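Local atomic coordinates of catalase (Bacillus pumilus, PDB entry 4QOM), a protein that breaks down hydrogen peroxide into water and oxygen, as a heme catalase of the tetrameric type. Residues H57-G62 / H242-L247; S96-P101 / L108-G113. One frame throughout, in Å; residues are numbered along the deposited sequence.

Contact 1 of 2, residues H57-G62 / H242-L247; sequences HARGAG and HATRDL. With HEM (protoporphyrin IX containing Fe), chain E; PYG (benzene-1,2,3-triol), chain H.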
loop_
_atom_site.group_PDB
_atom_site.type_symbol
_atom_site.label_atom_id
_atom_site.label_comp_id
_atom_site.label_asym_id
_atom_site.label_seq_id
_atom_site.Cartn_x
_atom_site.Cartn_y
_atom_site.Cartn_z
ATOM N N HIS A 57 -12.204 13.556 11.182
ATOM C CA HIS A 57 -12.909 12.708 12.157
ATOM C C HIS A 57 -12.088 11.503 12.700
ATOM O O HIS A 57 -12.598 10.405 12.928
ATOM C CB HIS A 57 -14.248 12.226 11.637
ATOM C CG HIS A 57 -15.262 13.328 11.333
ATOM N ND1 HIS A 57 -16.344 13.570 12.138
ATOM C CD2 HIS A 57 -15.363 14.217 10.311
ATOM C CE1 HIS A 57 -17.082 14.548 11.635
ATOM N NE2 HIS A 57 -16.540 14.944 10.502
ATOM N N ALA A 58 -10.811 11.731 12.716
ATOM C CA ALA A 58 -9.836 10.706 13.134
ATOM C C ALA A 58 -10.083 10.180 14.565
ATOM O O ALA A 58 -9.926 8.974 14.812
ATOM C CB ALA A 58 -8.447 11.207 12.979
ATOM N N ARG A 59 -10.395 11.061 15.505
ATOM C CA ARG A 59 -10.749 10.743 16.863
ATOM C C ARG A 59 -12.216 10.364 16.980
ATOM O O ARG A 59 -13.080 11.192 16.679
ATOM C CB ARG A 59 -10.450 11.907 17.813
ATOM C CG ARG A 59 -11.074 11.766 19.223
ATOM C CD ARG A 59 -10.608 10.614 20.060
ATOM N NE ARG A 59 -9.523 10.997 20.932
ATOM C CZ ARG A 59 -8.914 10.171 21.779
ATOM N NH1 ARG A 59 -9.289 8.899 21.919
ATOM N NH2 ARG A 59 -7.976 10.661 22.562
ATOM N N GLY A 60 -12.480 9.137 17.481
ATOM C CA GLY A 60 -13.856 8.736 17.680
ATOM C C GLY A 60 -14.034 7.453 18.386
ATOM O O GLY A 60 -13.043 6.822 18.848
ATOM N N ALA A 61 -15.302 7.083 18.533
ATOM C CA ALA A 61 -15.694 5.965 19.393
ATOM C C ALA A 61 -16.914 5.325 18.801
ATOM O O ALA A 61 -17.830 6.033 18.343
ATOM C CB ALA A 61 -15.954 6.410 20.825
ATOM N N GLY A 62 -17.013 4.012 18.895
ATOM C CA GLY A 62 -18.090 3.264 18.309
ATOM C C GLY A 62 -18.941 2.398 19.233
ATOM O O GLY A 62 -18.514 1.991 20.309
ATOM N N HIS A 242 -12.455 11.829 27.411
ATOM C CA HIS A 242 -13.591 11.707 28.334
ATOM C C HIS A 242 -14.893 11.224 27.675
ATOM O O HIS A 242 -15.732 10.584 28.341
ATOM C CB HIS A 242 -13.835 13.027 29.079
ATOM C CG HIS A 242 -14.684 13.981 28.294
ATOM N ND1 HIS A 242 -14.184 14.741 27.269
ATOM C CD2 HIS A 242 -16.006 14.261 28.358
ATOM C CE1 HIS A 242 -15.141 15.469 26.755
ATOM N NE2 HIS A 242 -16.260 15.210 27.404
ATOM N N ALA A 243 -15.085 11.541 26.373
ATOM C CA ALA A 243 -16.332 11.235 25.676
ATOM C C ALA A 243 -16.287 9.758 25.292
ATOM O O ALA A 243 -17.275 9.072 25.407
ATOM C CB ALA A 243 -16.549 12.126 24.455
ATOM N N THR A 244 -15.124 9.287 24.872
ATOM C CA THR A 244 -14.963 7.863 24.551
ATOM C C THR A 244 -15.213 7.057 25.834
ATOM O O THR A 244 -15.894 6.020 25.821
ATOM C CB THR A 244 -13.511 7.616 23.991
ATOM O OG1 THR A 244 -13.450 8.076 22.638
ATOM C CG2 THR A 244 -13.126 6.165 24.005
ATOM N N ARG A 245 -14.639 7.510 26.942
ATOM C CA ARG A 245 -14.801 6.852 28.229
ATOM C C ARG A 245 -16.261 6.773 28.669
ATOM O O ARG A 245 -16.768 5.721 29.059
ATOM C CB ARG A 245 -13.984 7.587 29.291
ATOM C CG ARG A 245 -13.970 6.905 30.643
ATOM C CD ARG A 245 -13.326 7.788 31.688
ATOM N NE ARG A 245 -11.945 8.214 31.348
ATOM C CZ ARG A 245 -10.835 7.547 31.617
ATOM N NH1 ARG A 245 -10.853 6.340 32.163
ATOM N NH2 ARG A 245 -9.669 8.089 31.329
ATOM N N ASP A 246 -16.930 7.903 28.508
ATOM C CA ASP A 246 -18.308 8.053 28.913
ATOM C C ASP A 246 -19.253 7.136 28.118
ATOM O O ASP A 246 -20.093 6.467 28.702
ATOM C CB ASP A 246 -18.737 9.514 28.773
ATOM C CG ASP A 246 -20.242 9.715 28.949
ATOM O OD1 ASP A 246 -20.662 9.901 30.119
ATOM O OD2 ASP A 246 -20.972 9.627 27.936
ATOM N N LEU A 247 -19.036 7.034 26.793
ATOM C CA LEU A 247 -19.854 6.181 25.984
ATOM C C LEU A 247 -19.687 4.715 26.389
ATOM O O LEU A 247 -20.691 3.995 26.550
ATOM C CB LEU A 247 -19.549 6.385 24.498
ATOM C CG LEU A 247 -20.363 5.510 23.525
ATOM C CD1 LEU A 247 -21.838 5.778 23.593
ATOM C CD2 LEU A 247 -19.868 5.700 22.088
HETATM C CHA HEM E . -15.439 11.539 7.689
HETATM C CHB HEM E . -15.174 13.806 3.455
HETATM C CHC HEM E . -18.747 16.920 4.894
HETATM C CHD HEM E . -19.681 13.830 8.526
HETATM C C1A HEM E . -15.036 11.924 6.441
HETATM C C2A HEM E . -13.920 11.378 5.745
HETATM C C3A HEM E . -13.872 11.997 4.543
HETATM C C4A HEM E . -14.904 12.952 4.518
HETATM C CMA HEM E . -12.908 11.760 3.429
HETATM C CAA HEM E . -13.066 10.240 6.201
HETATM C CBA HEM E . -13.826 8.938 5.883
HETATM C CGA HEM E . -13.105 7.664 6.285
HETATM O O1A HEM E . -13.772 6.567 6.399
HETATM O O2A HEM E . -11.854 7.699 6.430
HETATM C C1B HEM E . -16.115 14.857 3.537
HETATM C C2B HEM E . -16.267 15.815 2.484
HETATM C C3B HEM E . -17.207 16.692 2.901
HETATM C C4B HEM E . -17.721 16.232 4.190
HETATM C CMB HEM E . -15.468 15.865 1.211
HETATM C CAB HEM E . -17.729 17.859 2.185
HETATM C CBB HEM E . -17.220 18.016 0.985
HETATM C C1C HEM E . -19.334 16.327 6.011
HETATM C C2C HEM E . -20.662 16.547 6.412
HETATM C C3C HEM E . -20.911 15.706 7.463
HETATM C C4C HEM E . -19.787 14.853 7.644
HETATM C CMC HEM E . -21.586 17.603 5.893
HETATM C CAC HEM E . -22.162 15.535 8.132
HETATM C CBC HEM E . -23.270 15.976 7.535
HETATM C C1D HEM E . -18.545 12.997 8.567
HETATM C C2D HEM E . -18.398 12.010 9.631
HETATM C C3D HEM E . -17.218 11.381 9.421
HETATM C C4D HEM E . -16.654 11.999 8.215
HETATM C CMD HEM E . -19.411 11.769 10.720
HETATM C CAD HEM E . -16.640 10.263 10.247
HETATM C CBD HEM E . -17.313 8.911 9.907
HETATM C CGD HEM E . -16.739 7.831 10.792
HETATM O O1D HEM E . -17.206 7.774 11.954
HETATM O O2D HEM E . -15.791 7.097 10.353
HETATM N NA HEM E . -15.645 12.878 5.691
HETATM N NB HEM E . -17.030 15.123 4.460
HETATM N NC HEM E . -18.889 15.213 6.693
HETATM N ND HEM E . -17.479 12.964 7.764
HETATM FE FE HEM E . -17.270 13.988 6.185
HETATM C C1 PYG H . -15.842 17.502 8.137
HETATM C C2 PYG H . -16.837 17.913 9.120
HETATM C C3 PYG H . -16.730 19.258 9.687
HETATM C C4 PYG H . -15.704 20.137 9.315
HETATM C C5 PYG H . -14.749 19.727 8.377
HETATM C C6 PYG H . -14.834 18.450 7.832
HETATM O O1 PYG H . -15.946 16.250 7.542
HETATM O O2 PYG H . -17.796 17.071 9.464
HETATM O O3 PYG H . -17.622 19.591 10.593
HETATM O O HOH W 1 -11.486 7.170 20.976
#
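Arg59 reaches toward Thr244 with a guanidinium group that has a water at its edge, in plane, while the threonine hydroxyl OG1 sits obliquely beyond. That water accepts from NH1 of Arg59 (3.0 Å) and spends its own two protons on O of Gly60 (2.7 Å) and OG1 of Thr244 (2.7 Å). Ser104 O takes NE of Arg59, and Glu106 OE2 is the second partner of Thr244 OG1. With chi1 at -76°, OG1 lies beside the backbone N of Thr244 and comes within 3.5 Å of CB of Ala61, whose methyl also meets CD2 of Leu247 at 4.2 Å. Strand 60-62 runs almost parallel to helix 242-247, their axes 9° apart in direction and 8.2 Å at closest approach. The first segment's other flat group is the His57 ring. One face lies over the heme, with HEM C3D 3.3 Å above the ring plane and over its centre. At the edge, NE2 of His57 shares a hydrogen bond of 2.7 Å and 156° with O2 of the chain H benzene-1,2,3-triol, and O1 lies in plane nearby; Ser96 OG holds ND1. This placement is consistent with the distal histidine of heme catalases. Replacing His57 by alanine would probably leave triol O2 without its imidazole partner and Ser96 OG without the ND1 it meets, and would uncover one side of pyrrole ring D. No direct hydrogen bond joins the segments, which implies that strand and helix are coupled by methyl packing and one water bonded three ways, away from the heme-facing imidazole.

Contact 2 of 2, residues S96-P101 / L108-G113; sequences STVIHP and LRDPRG. With PYG (benzene-1,2,3-triol), chain G; PYG (benzene-1,2,3-triol), chain H.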
loop_
_atom_site.group_PDB
_atom_site.type_symbol
_atom_site.label_atom_id
_atom_site.label_comp_id
_atom_site.label_asym_id
_atom_site.label_seq_id
_atom_site.Cartn_x
_atom_site.Cartn_y
_atom_site.Cartn_z
ATOM N N SER A 96 -17.487 11.163 16.760
ATOM C CA SER A 96 -16.144 11.643 16.502
ATOM C C SER A 96 -16.022 13.163 16.729
ATOM O O SER A 96 -17.024 13.901 16.677
ATOM C CB SER A 96 -15.743 11.219 15.079
ATOM O OG SER A 96 -16.658 11.718 14.134
ATOM N N THR A 97 -14.807 13.640 16.945
ATOM C CA THR A 97 -14.488 15.024 16.660
ATOM C C THR A 97 -14.159 15.169 15.162
ATOM O O THR A 97 -14.431 14.242 14.360
ATOM C CB THR A 97 -13.399 15.536 17.580
ATOM O OG1 THR A 97 -12.181 14.834 17.349
ATOM C CG2 THR A 97 -13.843 15.377 19.077
ATOM N N VAL A 98 -13.573 16.286 14.756
ATOM C CA VAL A 98 -13.298 16.507 13.333
ATOM C C VAL A 98 -11.832 16.691 12.983
ATOM O O VAL A 98 -11.326 16.001 12.123
ATOM C CB VAL A 98 -14.095 17.689 12.779
ATOM C CG1 VAL A 98 -13.755 17.899 11.309
ATOM C CG2 VAL A 98 -15.572 17.421 12.987
ATOM N N ILE A 99 -11.215 17.762 13.521
ATOM C CA ILE A 99 -10.009 18.316 12.951
ATOM C C ILE A 99 -8.732 17.602 13.412
ATOM O O ILE A 99 -7.850 17.304 12.610
ATOM C CB ILE A 99 -9.917 19.794 13.164
ATOM C CG1 ILE A 99 -11.015 20.495 12.250
ATOM C CG2 ILE A 99 -8.563 20.313 12.798
ATOM C CD1 ILE A 99 -10.844 20.368 10.719
ATOM N N HIS A 100 -8.591 17.398 14.701
ATOM C CA HIS A 100 -7.298 16.897 15.199
ATOM C C HIS A 100 -7.136 15.420 15.033
ATOM O O HIS A 100 -8.104 14.693 14.794
ATOM C CB HIS A 100 -7.010 17.392 16.631
ATOM C CG HIS A 100 -6.803 18.854 16.705
ATOM N ND1 HIS A 100 -5.565 19.471 16.591
ATOM C CD2 HIS A 100 -7.716 19.840 16.702
ATOM C CE1 HIS A 100 -5.726 20.779 16.641
ATOM N NE2 HIS A 100 -7.026 21.030 16.715
ATOM N N PRO A 101 -5.859 14.916 15.201
ATOM C CA PRO A 101 -5.673 13.489 14.916
ATOM C C PRO A 101 -6.210 12.528 15.962
ATOM O O PRO A 101 -6.804 12.944 16.973
ATOM C CB PRO A 101 -4.130 13.357 14.817
ATOM C CG PRO A 101 -3.642 14.765 14.506
ATOM C CD PRO A 101 -4.576 15.635 15.258
ATOM N N LEU A 108 -12.058 19.640 22.727
ATOM C CA LEU A 108 -11.790 20.752 21.792
ATOM C C LEU A 108 -13.122 21.221 21.168
ATOM O O LEU A 108 -14.048 20.423 20.978
ATOM C CB LEU A 108 -10.850 20.327 20.699
ATOM C CG LEU A 108 -9.532 19.697 21.159
ATOM C CD1 LEU A 108 -8.671 19.420 19.950
ATOM C CD2 LEU A 108 -8.830 20.632 22.141
ATOM N N ARG A 109 -13.142 22.459 20.711
ATOM C CA ARG A 109 -14.249 22.955 19.875
ATOM C C ARG A 109 -14.246 22.315 18.471
ATOM O O ARG A 109 -13.207 22.207 17.833
ATOM C CB ARG A 109 -14.207 24.495 19.759
ATOM C CG ARG A 109 -15.390 25.093 18.987
ATOM C CD ARG A 109 -15.462 26.614 19.017
ATOM N NE ARG A 109 -15.325 27.099 20.394
ATOM C CZ ARG A 109 -16.294 27.120 21.319
ATOM N NH1 ARG A 109 -17.549 26.771 21.069
ATOM N NH2 ARG A 109 -15.982 27.486 22.555
ATOM N N ASP A 110 -15.404 21.882 18.018
ATOM C CA ASP A 110 -15.518 21.118 16.738
ATOM C C ASP A 110 -16.985 20.698 16.605
ATOM O O ASP A 110 -17.625 20.376 17.588
ATOM C CB ASP A 110 -14.615 19.841 16.772
ATOM C CG ASP A 110 -13.473 19.845 15.743
ATOM O OD1 ASP A 110 -13.360 20.764 14.860
ATOM O OD2 ASP A 110 -12.611 18.899 15.852
ATOM N N PRO A 111 -17.471 20.613 15.363
ATOM C CA PRO A 111 -18.627 19.710 15.167
ATOM C C PRO A 111 -18.277 18.319 15.678
ATOM O O PRO A 111 -17.102 17.976 15.736
ATOM C CB PRO A 111 -18.847 19.723 13.652
ATOM C CG PRO A 111 -18.073 20.914 13.212
ATOM C CD PRO A 111 -16.897 20.974 14.076
ATOM N N ARG A 112 -19.308 17.539 15.970
ATOM C CA ARG A 112 -19.135 16.133 16.267
ATOM C C ARG A 112 -19.798 15.303 15.186
ATOM O O ARG A 112 -20.938 15.551 14.818
ATOM C CB ARG A 112 -19.720 15.812 17.644
ATOM C CG ARG A 112 -18.738 15.809 18.783
ATOM C CD ARG A 112 -17.980 17.115 18.945
ATOM N NE ARG A 112 -17.105 17.056 20.099
ATOM C CZ ARG A 112 -16.321 18.056 20.462
ATOM N NH1 ARG A 112 -16.285 19.167 19.747
ATOM N NH2 ARG A 112 -15.506 17.915 21.510
ATOM N N GLY A 113 -19.075 14.277 14.753
ATOM C CA GLY A 113 -19.651 13.298 13.874
ATOM C C GLY A 113 -20.606 12.355 14.540
ATOM O O GLY A 113 -20.431 12.016 15.743
HETATM C C1 PYG G . -13.456 23.822 14.018
HETATM C C2 PYG G . -12.358 23.919 14.988
HETATM C C3 PYG G . -12.111 25.253 15.632
HETATM C C4 PYG G . -12.920 26.326 15.287
HETATM C C5 PYG G . -13.921 26.179 14.354
HETATM C C6 PYG G . -14.188 24.959 13.732
HETATM O O1 PYG G . -13.790 22.685 13.340
HETATM O O2 PYG G . -11.587 22.826 15.242
HETATM O O3 PYG G . -11.122 25.500 16.582
HETATM C C1 PYG H . -15.842 17.502 8.137
HETATM C C2 PYG H . -16.837 17.913 9.120
HETATM C C3 PYG H . -16.730 19.258 9.687
HETATM C C4 PYG H . -15.704 20.137 9.315
HETATM C C5 PYG H . -14.749 19.727 8.377
HETATM C C6 PYG H . -14.834 18.450 7.832
HETATM O O1 PYG H . -15.946 16.250 7.542
HETATM O O2 PYG H . -17.796 17.071 9.464
HETATM O O3 PYG H . -17.622 19.591 10.593
HETATM O O HOH W 2 -10.341 17.978 16.903
#
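Asp110 turns its carboxylate to the backbone of Val98 and Ile99, and OD2 accepts from both amides on the same face of its plane. Ile99 N binds it on the syn side at 2.9 Å and 172°; Val98 N, at 3.0 Å, comes from well above the plane. A water adds a third donor to OD2 and in turn accepts from His100 N, satisfying three successive amides through one oxygen. OD1 faces hydroxyls O1 and O2 of the chain G benzene-1,2,3-triol, the approach of O1 being doubtfully short. Ser96 and Gly113 form an antiparallel hydrogen-bonded pair, Gly113 N to Ser96 O at 2.8 Å and Ser96 N to Gly113 O at 3.2 Å, where strands 88-96 and 113-120 of the catalase beta-barrel join the loop between them. Arg112, bent at chi2 (57°), grips Leu108 O end-on with NH1 (2.8 Å) and NH2, all in the guanidinium plane, and NH1 also donates to Asp110 O. Thr97 CG2 covers one guanidinium face 3.6 Å above it, offset toward the rim. Pro111 O is buried without any polar partner, against Val98 CG2 at 3.2 Å.

Both contacts are buried and belong to the catalase fold, yet they hold different elements. Contact 1 sets the start of strand 60-69 against helix 242-252, distant in sequence; contact 2 closes the short loop between strands 88-96 and 113-120. Contact 1 buries 192 Å² with no direct hydrogen bond, contact 2 buries 426 Å² with four. The two meet just beyond the paired ends of strands 60-69 and 88-96, where His57 N lies 2.8 Å from Val98 O, a probable hydrogen bond. Both touch the chain H triol, contact 1 by a polar bond and contact 2 through Val98 and Pro111 carbons, and both reach the second subunit.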